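Local coordinates for HpcH/HpaI aldolase/citrate lyase family protein (Burkholderia cenocepacia, PDB 4MF4), which is of unknown function but belongs to the HpcH/HpaI aldolase/citrate lyase family, with a chain built as an eight-stranded TIM barrel, at residues K17-L20 with P26-G29; L51-E56 with A66-A71; T122-P127 with D150-A155; E173-A178 with L216-Q221; D192-L197 with P206-A211. One frame throughout, in Å; residues are numbered along the deposited sequence. Where two conformers were deposited one is given.

In the fold
From the N terminus, contact 1 closes a short connection, five residues between its segments, from helix 15-22 to the first barrel strand, 27-32. Contact 2 follows in series, folding helix 62-73 back onto strand 50-54, the neighbour of 27-32 in the sheet. Contact 3 closes a longer irregular excursion between helix 112-121 and strand 160-165; its R123 comes close to K17 of contact 1. Contact 4 then bridges helix 174-178 and the later part of helix 206-222. Contact 5 falls wholly within the chain that contact 4 spans, joining helix 190-196 to the start of the same long helix. Contacts 2 and 5 lie on opposite sides of the chain's centre.

Contact 1 (K17-L20 with P26-G29); sequences KQRL and PLYG
L27, at the start of the first strand of the TIM barrel, points its side chain at helix 15-22 and sets one methyl against R19 and the other against both R19 and L20. The helix precedes strand 27-32 and lies near the end of the barrel where the strands begin: K17 NZ is hydrogen-bonded to the backbone oxygens of A157 and V159, just before strand 160-165, and L20 and L27 both touch L246 of strand 246-251. With CG beside its backbone N (chi1 -56°), L27 spreads its fork across the helix, and its axis crosses the side chains of R19 and L20 obliquely. CD2 lies alongside the arginine, 3.9 Å from R19 CD. R19 is bent at chi3 (-84°), which brings its guanidinium to the same methyl, L27 CD2 to R19 NH1 3.7 Å, at a slant to the flat group. R19 was deposited in two conformers, and the guanidinium contact is that of the one described. Its NH2 is hydrogen-bonded to S15 OG, one helical turn earlier, so the guanidinium is tied to its own helix while CB, CD and NH1 pack on the leucine. The other branch, L27 CD1, lies 4.0 Å from R19 CB and 3.9 Å from L20 CD2.

Contact 2 (L51-E56 with A66-A71); sequences LCIDME and ASQLRA
I53 meets Q68 and L69 where helix 62-73 packs back onto strand 50-54, inside the beta-alpha-beta unit that runs on to strand 80-84. The CB of I53 leaves the strand on its outer side, facing the helix. Of its two branches, the methyl CG2 lies 4.0 Å from the amide oxygen Q68 OE1, and CG1 passes the same oxygen at a similar distance. CG1 stands beside the backbone N (chi1 -60°) and the chain runs on extended, carrying CD1 to the base of the Q68 side chain: CD1 is 3.8 Å from Q68 CB. The same methyl ends against one branch of the next residue, with L69 CD2 3.6 Å from I53 CD1. One tip thus sits against two consecutive helical residues, crossing both side chains at a slant. Q68 touches I53 at CB and at OE1; its NE2 is hydrogen-bonded to N60 OD1, beyond the contact.

On the other side of the strand D54 points away from the helix. Its OD1 accepts E56 N at 2.8 Å, forming an Asx turn; the donor comes from above the carboxylate, 58° out of its plane. OD1 is also salt-bridged to R84 and OD2 accepts from W31 NE1. The chemistry is therefore divided: the helix-facing side of the strand makes buried van der Waals contact, while the opposite side carries a carboxylate held by several donors.

Contact 3 (T122-P127 with D150-A155); sequences TRFPSP and DYLQTA
The long irregular connection between helix 112-121 and barrel strand 160-165 folds back on itself here, with F124 of its early part packed against Y151, L152 and A155 in and beside the short helix 151-154. F124 carries the contact. L152 CD2 lies over one face of its ring, 3.8 Å from the ring centroid and 24° off the normal, a CH-pi contact displaced to the CZ and CE2 rim. CZ is the nearest ring atom, 3.5 Å from L152 CD2. Y151 comes from a different direction: its CE2 lies at the edge of the F124 ring, near the ring plane and 3.8 Å from F124 CZ. The two ring planes stand at 87°, yet the pair is neither a stack nor a clean edge-to-face contact. With CG anti to its backbone N (chi1 178°), the Y151 ring is swung back over A155, whose CB rests against one of its faces and also lies 3.7 Å from F124 CE2. The alanine methyl therefore touches both rings.

The polar end of Y151, OH, is hydrogen-bonded to R134 NH2. Within helix 151-154, T154 OG1 donates to D150 O at 2.6 Å, four residues back along the chain. The backbone N of F124 is bonded to N156 OD1, which ties it to the residue just after the second segment. Further back, T122 packs on V161 of strand 160-165 and on L104 and F106 of strand 103-106, while at the outer end F124 and L152 both meet L200 of a neighbouring subunit.

Contact 4 (E173-A178 with L216-Q221); sequences EVERIA and LAAGKQ
The backbone bond from A178 N to V174 O, 2.9 Å long, closes the helical turn whose two ends, V174 and A178, face A218 of helix 206-222. Helix 174-178 precedes barrel strand 185-188, and helix 206-222 follows it, so the contact joins helices from either side of that strand in the outer layer of the TIM barrel. Their short axes approach to 9.1 Å and cross at -38°, running in broadly the same direction. The methyl of A218 points toward the other helix and meets the consecutive residues V174 and E175. V174 places CG1 between its backbone N and carbonyl carbon (chi1 71°), the crowded position, and this branch is 3.7 Å from A218 CB; CG2 is slightly farther away. From the next residue, E175 CG comes alongside the same methyl at 4.0 Å. Beyond CG the glutamate bends sharply (chi2 83°), and its OE2 forms a salt bridge with R214 NE, one turn before A218 on helix 206-222. A178 adds a looser contact, its CB 4.4 Å from A218 O.

Small residues allow the close fit: the CA atoms of E175 and A218 are 5.4 Å apart, and G219 follows with no side chain. V174 and A178 also touch L186 of strand 185-188, on the barrel side of the helix pair. Chemically, the interface is a buried methyl patch with a charged clasp at its exposed margin, where E175 contributes its carbons to the packing and its carboxylate to the ion pair.

Contact 5 (D192-L197 with P206-A211); sequences DLAASL and PDVETA
L197 holds CG beside its backbone N (chi1 -55°), whereas L193, one turn earlier, holds CG anti to its own (chi1 -174°); these two settings bring L193 of helix 190-196 and L197, just after it, onto A211 of helix 206-222. The L197 tip makes the closer approach, with CD1 3.6 Å from A211 CB, while L193 CD2 stands 4.2 Å from the same methyl. L197 CD1 also rests on the helix backbone, 4.0 Å from V208 CA, so the methyl lies against one turn between V208 and A211.

V208 packs the other way, into the first helix. Its CG2 lies 3.7 Å from A194 CA and 3.8 Å from A194 CB, and CG1 is near the same alanine. Because A194 ends at CB, the valine can settle against the helix backbone, and the two CA atoms are 5.6 Å apart. Within helix 206-222, T210 N and T210 OG1 both bond to P206 O, at 2.8 Å each and from opposite faces of the carbonyl plane, which secures the first turn.

The helices belong to the outer layer of the TIM barrel and are joined by an irregular segment, whose H199 touches V208. Helix 168-172 lies against the same interface: V171 meets L193 and A211, and A168 meets L197. At the start of 192-197, D192 OD1 is hydrogen-bonded to V136 N of a neighbouring subunit.

Contact 1 (K17-L20 with P26-G29)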
# COMPACT_ATOMS: atom_id res chain seq x y z
N LYS A 17 1.61 31.52 7.34
CA LYS A 17 1.37 32.67 6.46
C LYS A 17 1.38 33.98 7.25
O LYS A 17 1.97 34.97 6.81
CB LYS A 17 0.02 32.56 5.75
CG LYS A 17 -0.15 33.55 4.62
CD LYS A 17 -1.56 33.50 4.01
CE LYS A 17 -1.72 34.50 2.85
NZ LYS A 17 -2.97 34.27 2.04
N GLN A 18 0.70 33.96 8.40
CA GLN A 18 0.54 35.17 9.19
C GLN A 18 1.92 35.64 9.68
O GLN A 18 2.27 36.82 9.56
CB GLN A 18 -0.46 34.92 10.32
CG GLN A 18 -0.61 36.05 11.32
CD GLN A 18 0.35 35.90 12.49
OE1 GLN A 18 0.30 34.89 13.22
NE2 GLN A 18 1.23 36.87 12.67
N ARG A 19 2.69 34.71 10.24
CA ARG A 19 4.05 35.04 10.69
C ARG A 19 4.94 35.49 9.53
O ARG A 19 5.66 36.48 9.68
CB ARG A 19 4.67 33.86 11.43
CG ARG A 19 4.08 33.66 12.82
CD ARG A 19 4.58 32.36 13.45
NE ARG A 19 3.82 31.19 13.04
CZ ARG A 19 4.21 29.95 13.27
NH1 ARG A 19 5.36 29.74 13.87
NH2 ARG A 19 3.48 28.93 12.88
N LEU A 20 4.89 34.80 8.39
CA LEU A 20 5.68 35.21 7.20
C LEU A 20 5.42 36.65 6.75
O LEU A 20 6.37 37.37 6.42
CB LEU A 20 5.45 34.30 6.00
CG LEU A 20 6.10 32.91 5.99
CD1 LEU A 20 5.50 32.19 4.82
CD2 LEU A 20 7.62 32.96 5.89
N PRO A 26 12.71 34.51 12.75
CA PRO A 26 12.99 33.33 11.95
C PRO A 26 11.98 32.21 12.17
O PRO A 26 11.46 32.05 13.29
CB PRO A 26 14.36 32.87 12.47
CG PRO A 26 14.86 33.97 13.35
CD PRO A 26 13.63 34.60 13.89
N LEU A 27 11.74 31.43 11.12
CA LEU A 27 10.88 30.27 11.19
C LEU A 27 11.63 29.05 10.69
O LEU A 27 12.01 28.98 9.52
CB LEU A 27 9.62 30.54 10.36
CG LEU A 27 8.83 31.79 10.73
CD1 LEU A 27 7.82 32.16 9.67
CD2 LEU A 27 8.10 31.52 12.05
N TYR A 28 11.86 28.09 11.58
CA TYR A 28 12.76 26.97 11.32
C TYR A 28 11.99 25.73 10.88
O TYR A 28 10.98 25.33 11.48
CB TYR A 28 13.62 26.68 12.54
CG TYR A 28 14.50 27.84 12.94
CD1 TYR A 28 15.63 28.16 12.21
CD2 TYR A 28 14.21 28.61 14.07
CE1 TYR A 28 16.44 29.24 12.55
CE2 TYR A 28 15.02 29.69 14.45
CZ TYR A 28 16.13 30.00 13.67
OH TYR A 28 16.95 31.07 13.98
N GLY A 29 12.51 25.09 9.82
CA GLY A 29 11.81 23.99 9.18
C GLY A 29 12.71 22.80 9.04
O GLY A 29 13.94 22.90 9.20

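Contact 2 (L51-E56 with A66-A71)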
# COMPACT_ATOMS: atom_id res chain seq x y z
N LEU A 51 7.33 21.92 8.63
CA LEU A 51 7.90 20.69 8.10
C LEU A 51 7.50 20.56 6.64
O LEU A 51 6.35 20.79 6.30
CB LEU A 51 7.35 19.47 8.85
CG LEU A 51 7.61 19.37 10.35
CD1 LEU A 51 6.84 18.21 10.98
CD2 LEU A 51 9.08 19.14 10.61
N CYS A 52 8.45 20.24 5.77
CA CYS A 52 8.16 20.22 4.30
C CYS A 52 8.04 18.80 3.75
O CYS A 52 8.99 18.03 3.83
CB CYS A 52 9.22 20.98 3.50
SG CYS A 52 8.74 21.15 1.77
N ILE A 53 6.87 18.47 3.23
CA ILE A 53 6.66 17.19 2.53
C ILE A 53 7.03 17.44 1.08
O ILE A 53 6.34 18.14 0.37
CB ILE A 53 5.22 16.70 2.67
CG1 ILE A 53 4.86 16.48 4.13
CG2 ILE A 53 4.97 15.40 1.88
CD1 ILE A 53 3.37 16.54 4.36
N ASP A 54 8.14 16.86 0.63
CA ASP A 54 8.64 17.13 -0.73
C ASP A 54 8.03 16.16 -1.78
O ASP A 54 8.19 14.99 -1.62
CB ASP A 54 10.13 16.97 -0.73
CG ASP A 54 10.76 17.38 -2.04
OD1 ASP A 54 10.12 18.05 -2.87
OD2 ASP A 54 11.98 17.14 -2.16
N MET A 55 7.39 16.69 -2.82
CA MET A 55 6.87 15.90 -3.95
C MET A 55 7.80 15.98 -5.15
O MET A 55 7.65 15.22 -6.11
CB MET A 55 5.49 16.35 -4.37
CG MET A 55 4.50 16.46 -3.22
SD MET A 55 2.90 16.89 -3.88
CE MET A 55 2.43 15.47 -4.87
N GLU A 56 8.80 16.87 -5.09
CA GLU A 56 9.64 17.08 -6.27
C GLU A 56 10.79 16.10 -6.27
O GLU A 56 11.00 15.41 -7.26
CB GLU A 56 10.20 18.48 -6.35
CG GLU A 56 10.91 18.74 -7.66
CD GLU A 56 11.74 20.02 -7.66
OE1 GLU A 56 11.98 20.63 -6.62
OE2 GLU A 56 12.19 20.42 -8.75
N ALA A 66 -1.35 13.12 1.86
CA ALA A 66 -2.46 13.07 2.80
C ALA A 66 -2.12 12.28 4.10
O ALA A 66 -2.48 12.69 5.17
CB ALA A 66 -3.71 12.46 2.12
N SER A 67 -1.44 11.15 3.96
CA SER A 67 -1.08 10.32 5.09
C SER A 67 -0.02 10.99 6.03
O SER A 67 -0.07 10.83 7.26
CB SER A 67 -0.61 8.95 4.58
OG SER A 67 -1.69 8.28 3.91
N GLN A 68 0.91 11.74 5.44
CA GLN A 68 1.88 12.54 6.21
C GLN A 68 1.24 13.78 6.85
O GLN A 68 1.55 14.14 8.01
CB GLN A 68 3.10 12.90 5.41
CG GLN A 68 4.00 11.70 5.31
CD GLN A 68 5.04 11.88 4.24
OE1 GLN A 68 6.05 12.59 4.45
NE2 GLN A 68 4.83 11.22 3.10
N LEU A 69 0.34 14.42 6.15
CA LEU A 69 -0.43 15.50 6.80
C LEU A 69 -1.19 15.02 8.04
O LEU A 69 -1.23 15.69 9.06
CB LEU A 69 -1.35 16.21 5.80
CG LEU A 69 -0.60 16.99 4.72
CD1 LEU A 69 -1.65 17.52 3.72
CD2 LEU A 69 0.27 18.11 5.26
N ARG A 70 -1.85 13.89 7.92
CA ARG A 70 -2.64 13.32 8.99
C ARG A 70 -1.70 12.98 10.08
O ARG A 70 -2.00 13.21 11.26
CB ARG A 70 -3.40 12.06 8.51
CG ARG A 70 -4.70 12.32 7.80
CD ARG A 70 -5.17 11.07 7.08
NE ARG A 70 -6.43 11.41 6.51
CZ ARG A 70 -6.84 11.07 5.31
NH1 ARG A 70 -6.08 10.30 4.51
NH2 ARG A 70 -8.02 11.52 4.94
N ALA A 71 -0.53 12.44 9.73
CA ALA A 71 0.40 11.97 10.74
C ALA A 71 0.96 13.15 11.57
O ALA A 71 1.08 13.06 12.78
CB ALA A 71 1.54 11.19 10.11

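Contact 3 (T122-P127 with D150-A155)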
# COMPACT_ATOMS: atom_id res chain seq x y z
N THR A 122 -3.72 28.67 -6.98
CA THR A 122 -4.12 28.49 -5.57
C THR A 122 -5.35 29.25 -5.09
O THR A 122 -5.76 29.07 -3.93
CB THR A 122 -2.96 28.80 -4.58
OG1 THR A 122 -2.78 30.22 -4.46
CG2 THR A 122 -1.71 28.12 -5.02
N ARG A 123 -5.96 30.04 -5.98
CA ARG A 123 -7.07 30.93 -5.61
C ARG A 123 -8.39 30.53 -6.30
O ARG A 123 -8.44 30.34 -7.48
CB ARG A 123 -6.75 32.38 -5.98
CG ARG A 123 -5.56 33.02 -5.24
CD ARG A 123 -5.66 32.83 -3.74
NE ARG A 123 -4.86 33.76 -2.95
CZ ARG A 123 -3.64 33.52 -2.45
NH1 ARG A 123 -2.99 32.38 -2.66
NH2 ARG A 123 -3.05 34.46 -1.71
N PHE A 124 -9.44 30.39 -5.50
CA PHE A 124 -10.79 30.41 -6.00
C PHE A 124 -11.11 31.77 -6.66
O PHE A 124 -10.76 32.81 -6.10
CB PHE A 124 -11.75 30.20 -4.86
CG PHE A 124 -11.72 28.81 -4.29
CD1 PHE A 124 -11.74 27.71 -5.11
CD2 PHE A 124 -11.73 28.63 -2.91
CE1 PHE A 124 -11.76 26.43 -4.56
CE2 PHE A 124 -11.74 27.38 -2.36
CZ PHE A 124 -11.74 26.27 -3.18
N PRO A 125 -11.78 31.76 -7.82
CA PRO A 125 -12.16 33.06 -8.39
C PRO A 125 -13.03 33.89 -7.42
O PRO A 125 -14.02 33.40 -6.89
CB PRO A 125 -12.93 32.71 -9.66
CG PRO A 125 -12.86 31.24 -9.83
CD PRO A 125 -12.29 30.62 -8.59
N SER A 126 -12.64 35.13 -7.18
CA SER A 126 -13.30 35.95 -6.18
C SER A 126 -12.97 37.42 -6.42
O SER A 126 -12.12 37.74 -7.27
CB SER A 126 -12.76 35.51 -4.85
OG SER A 126 -11.36 35.71 -4.83
N PRO A 127 -13.61 38.33 -5.68
CA PRO A 127 -13.30 39.75 -5.92
C PRO A 127 -11.83 40.13 -5.77
O PRO A 127 -11.33 40.98 -6.49
CB PRO A 127 -14.14 40.47 -4.86
CG PRO A 127 -15.32 39.57 -4.62
CD PRO A 127 -14.82 38.15 -4.85
N ASP A 150 -18.57 26.99 4.82
CA ASP A 150 -18.04 28.25 4.25
C ASP A 150 -16.55 28.11 3.79
O ASP A 150 -15.80 29.10 3.84
CB ASP A 150 -18.08 29.33 5.34
CG ASP A 150 -17.26 28.93 6.53
OD1 ASP A 150 -17.02 27.69 6.61
OD2 ASP A 150 -16.83 29.78 7.33
N TYR A 151 -16.13 26.90 3.41
CA TYR A 151 -14.76 26.65 2.91
C TYR A 151 -14.45 27.58 1.75
O TYR A 151 -13.43 28.24 1.72
CB TYR A 151 -14.59 25.20 2.44
CG TYR A 151 -13.22 24.93 1.88
CD1 TYR A 151 -12.11 25.08 2.68
CD2 TYR A 151 -13.02 24.52 0.56
CE1 TYR A 151 -10.82 24.86 2.21
CE2 TYR A 151 -11.73 24.28 0.07
CZ TYR A 151 -10.63 24.46 0.90
OH TYR A 151 -9.30 24.26 0.46
N LEU A 152 -15.38 27.67 0.80
CA LEU A 152 -15.19 28.54 -0.37
C LEU A 152 -14.90 30.03 -0.05
O LEU A 152 -14.03 30.62 -0.68
CB LEU A 152 -16.37 28.40 -1.32
CG LEU A 152 -16.49 26.99 -1.88
CD1 LEU A 152 -17.67 26.85 -2.84
CD2 LEU A 152 -15.21 26.59 -2.56
N GLN A 153 -15.59 30.59 0.95
CA GLN A 153 -15.48 32.01 1.29
C GLN A 153 -14.25 32.32 2.14
O GLN A 153 -13.88 33.47 2.27
CB GLN A 153 -16.72 32.47 2.06
N THR A 154 -13.63 31.29 2.74
CA THR A 154 -12.59 31.52 3.71
C THR A 154 -11.21 30.89 3.31
O THR A 154 -10.18 31.20 3.94
CB THR A 154 -13.09 30.99 5.08
OG1 THR A 154 -13.49 29.63 4.91
CG2 THR A 154 -14.35 31.77 5.55
N ALA A 155 -11.19 30.06 2.27
CA ALA A 155 -9.98 29.33 1.90
C ALA A 155 -8.89 30.22 1.36
O ALA A 155 -7.71 30.01 1.70
CB ALA A 155 -10.26 28.21 0.90

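Contact 4 (E173-A178 with L216-Q221)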
# COMPACT_ATOMS: atom_id res chain seq x y z
N GLU A 173 15.08 38.45 -12.49
CA GLU A 173 13.69 38.82 -12.43
C GLU A 173 13.19 38.93 -11.00
O GLU A 173 12.01 39.17 -10.78
CB GLU A 173 12.86 37.73 -13.20
CG GLU A 173 12.98 37.77 -14.73
CD GLU A 173 12.18 38.93 -15.33
OE1 GLU A 173 11.58 38.78 -16.40
OE2 GLU A 173 12.09 39.98 -14.69
N VAL A 174 14.08 38.81 -10.01
CA VAL A 174 13.66 38.58 -8.63
C VAL A 174 12.94 39.74 -7.96
O VAL A 174 12.05 39.53 -7.15
CB VAL A 174 14.80 38.10 -7.74
CG1 VAL A 174 15.79 39.22 -7.45
CG2 VAL A 174 14.23 37.57 -6.41
N GLU A 175 13.28 40.97 -8.32
CA GLU A 175 12.57 42.10 -7.74
C GLU A 175 11.10 42.10 -8.25
O GLU A 175 10.19 42.33 -7.48
CB GLU A 175 13.30 43.43 -8.02
CG GLU A 175 14.73 43.48 -7.41
CD GLU A 175 15.82 42.81 -8.26
OE1 GLU A 175 15.56 42.39 -9.42
OE2 GLU A 175 16.99 42.69 -7.77
N ARG A 176 10.88 41.81 -9.51
CA ARG A 176 9.50 41.76 -10.05
C ARG A 176 8.73 40.51 -9.55
O ARG A 176 7.50 40.54 -9.42
CB ARG A 176 9.54 41.78 -11.58
CG ARG A 176 10.09 43.07 -12.20
CD ARG A 176 10.58 42.82 -13.63
NE ARG A 176 9.47 42.84 -14.60
CZ ARG A 176 9.34 42.05 -15.68
NH1 ARG A 176 10.22 41.11 -15.98
NH2 ARG A 176 8.28 42.19 -16.46
N ILE A 177 9.45 39.40 -9.35
CA ILE A 177 8.85 38.23 -8.69
C ILE A 177 8.39 38.59 -7.27
O ILE A 177 7.26 38.30 -6.88
CB ILE A 177 9.80 37.03 -8.67
CG1 ILE A 177 10.00 36.54 -10.10
CG2 ILE A 177 9.24 35.91 -7.79
CD1 ILE A 177 11.14 35.58 -10.27
N ALA A 178 9.26 39.25 -6.51
CA ALA A 178 8.91 39.68 -5.16
C ALA A 178 7.69 40.60 -5.09
O ALA A 178 6.93 40.53 -4.13
CB ALA A 178 10.10 40.36 -4.54
N LEU A 216 17.99 37.65 -1.39
CA LEU A 216 17.73 38.13 -0.01
C LEU A 216 17.43 39.64 0.04
O LEU A 216 16.49 40.08 0.74
CB LEU A 216 18.93 37.79 0.88
CG LEU A 216 18.93 38.33 2.33
CD1 LEU A 216 17.74 37.71 3.06
CD2 LEU A 216 20.23 37.99 3.05
N ALA A 217 18.23 40.43 -0.67
CA ALA A 217 18.09 41.88 -0.67
C ALA A 217 16.80 42.27 -1.32
O ALA A 217 16.09 43.19 -0.87
CB ALA A 217 19.26 42.54 -1.38
N ALA A 218 16.45 41.56 -2.39
CA ALA A 218 15.14 41.82 -3.03
C ALA A 218 13.98 41.64 -2.07
O ALA A 218 13.03 42.42 -2.03
CB ALA A 218 14.96 40.97 -4.27
N GLY A 219 14.03 40.55 -1.32
CA GLY A 219 13.02 40.27 -0.34
C GLY A 219 12.92 41.38 0.69
O GLY A 219 11.83 41.86 0.95
N LYS A 220 14.07 41.76 1.28
CA LYS A 220 14.10 42.80 2.32
C LYS A 220 13.52 44.11 1.85
O LYS A 220 12.80 44.78 2.59
CB LYS A 220 15.52 43.03 2.83
CG LYS A 220 16.07 41.88 3.65
CD LYS A 220 17.44 42.23 4.17
CE LYS A 220 18.03 41.15 4.99
NZ LYS A 220 19.50 41.36 5.07
N GLN A 221 13.86 44.48 0.63
CA GLN A 221 13.40 45.74 0.04
C GLN A 221 11.88 45.70 -0.24
O GLN A 221 11.17 46.68 -0.06
CB GLN A 221 14.22 46.06 -1.23
CG GLN A 221 14.05 47.45 -1.80
CD GLN A 221 12.73 47.71 -2.51
OE1 GLN A 221 12.08 46.81 -3.04
NE2 GLN A 221 12.32 48.97 -2.52

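Contact 5 (D192-L197 with P206-A211)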
# COMPACT_ATOMS: atom_id res chain seq x y z
N ASP A 192 20.55 23.98 -6.39
CA ASP A 192 20.07 24.21 -7.78
C ASP A 192 20.53 25.57 -8.29
O ASP A 192 20.78 25.73 -9.48
CB ASP A 192 18.53 24.15 -7.92
CG ASP A 192 18.03 22.84 -8.57
OD1 ASP A 192 18.56 22.38 -9.61
OD2 ASP A 192 17.04 22.30 -8.05
N LEU A 193 20.64 26.57 -7.41
CA LEU A 193 21.05 27.88 -7.93
C LEU A 193 22.47 27.76 -8.46
O LEU A 193 22.75 28.20 -9.58
CB LEU A 193 20.85 28.95 -6.88
CG LEU A 193 21.10 30.39 -7.31
CD1 LEU A 193 20.32 30.80 -8.55
CD2 LEU A 193 20.76 31.32 -6.14
N ALA A 194 23.36 27.11 -7.70
CA ALA A 194 24.74 26.95 -8.12
C ALA A 194 24.81 26.18 -9.45
O ALA A 194 25.53 26.59 -10.37
CB ALA A 194 25.55 26.26 -7.03
N ALA A 195 24.01 25.12 -9.59
CA ALA A 195 23.99 24.38 -10.85
C ALA A 195 23.55 25.26 -12.03
O ALA A 195 24.18 25.25 -13.09
CB ALA A 195 23.11 23.15 -10.73
N SER A 196 22.47 26.01 -11.90
CA SER A 196 22.02 26.82 -13.06
C SER A 196 22.98 27.94 -13.41
O SER A 196 23.05 28.37 -14.57
CB SER A 196 20.62 27.40 -12.88
OG SER A 196 20.44 28.42 -13.84
N LEU A 197 23.77 28.41 -12.44
CA LEU A 197 24.71 29.45 -12.75
C LEU A 197 26.03 28.88 -13.27
O LEU A 197 26.97 29.64 -13.48
CB LEU A 197 24.97 30.35 -11.54
CG LEU A 197 23.74 31.00 -10.88
CD1 LEU A 197 24.08 31.64 -9.55
CD2 LEU A 197 23.12 32.04 -11.79
N PRO A 206 31.84 32.61 -5.62
CA PRO A 206 31.42 34.01 -5.40
C PRO A 206 30.22 34.49 -6.24
O PRO A 206 29.45 35.36 -5.81
CB PRO A 206 32.68 34.82 -5.74
CG PRO A 206 33.78 33.84 -5.98
CD PRO A 206 33.31 32.48 -5.61
N ASP A 207 30.08 33.97 -7.44
CA ASP A 207 28.99 34.35 -8.29
C ASP A 207 27.69 33.78 -7.75
O ASP A 207 26.67 34.42 -7.86
CB ASP A 207 29.23 33.87 -9.71
CG ASP A 207 30.35 34.63 -10.38
OD1 ASP A 207 30.78 35.68 -9.86
OD2 ASP A 207 30.77 34.18 -11.45
N VAL A 208 27.76 32.59 -7.16
CA VAL A 208 26.59 32.01 -6.51
C VAL A 208 26.24 32.80 -5.25
O VAL A 208 25.04 33.08 -5.00
CB VAL A 208 26.78 30.53 -6.14
CG1 VAL A 208 25.53 30.02 -5.43
CG2 VAL A 208 27.06 29.70 -7.37
N GLU A 209 27.25 33.18 -4.47
CA GLU A 209 27.01 34.01 -3.25
C GLU A 209 26.42 35.36 -3.63
O GLU A 209 25.52 35.84 -2.96
CB GLU A 209 28.26 34.13 -2.34
CG GLU A 209 28.60 32.77 -1.72
CD GLU A 209 29.64 32.78 -0.60
OE1 GLU A 209 30.54 33.65 -0.57
OE2 GLU A 209 29.60 31.85 0.23
N THR A 210 26.87 35.94 -4.75
CA THR A 210 26.32 37.18 -5.27
C THR A 210 24.85 37.07 -5.68
O THR A 210 24.04 37.96 -5.38
CB THR A 210 27.14 37.70 -6.47
OG1 THR A 210 28.48 37.97 -6.07
CG2 THR A 210 26.55 38.97 -7.04
N ALA A 211 24.51 35.96 -6.34
CA ALA A 211 23.15 35.74 -6.71
C ALA A 211 22.27 35.60 -5.46
O ALA A 211 21.19 36.22 -5.39
CB ALA A 211 23.01 34.53 -7.60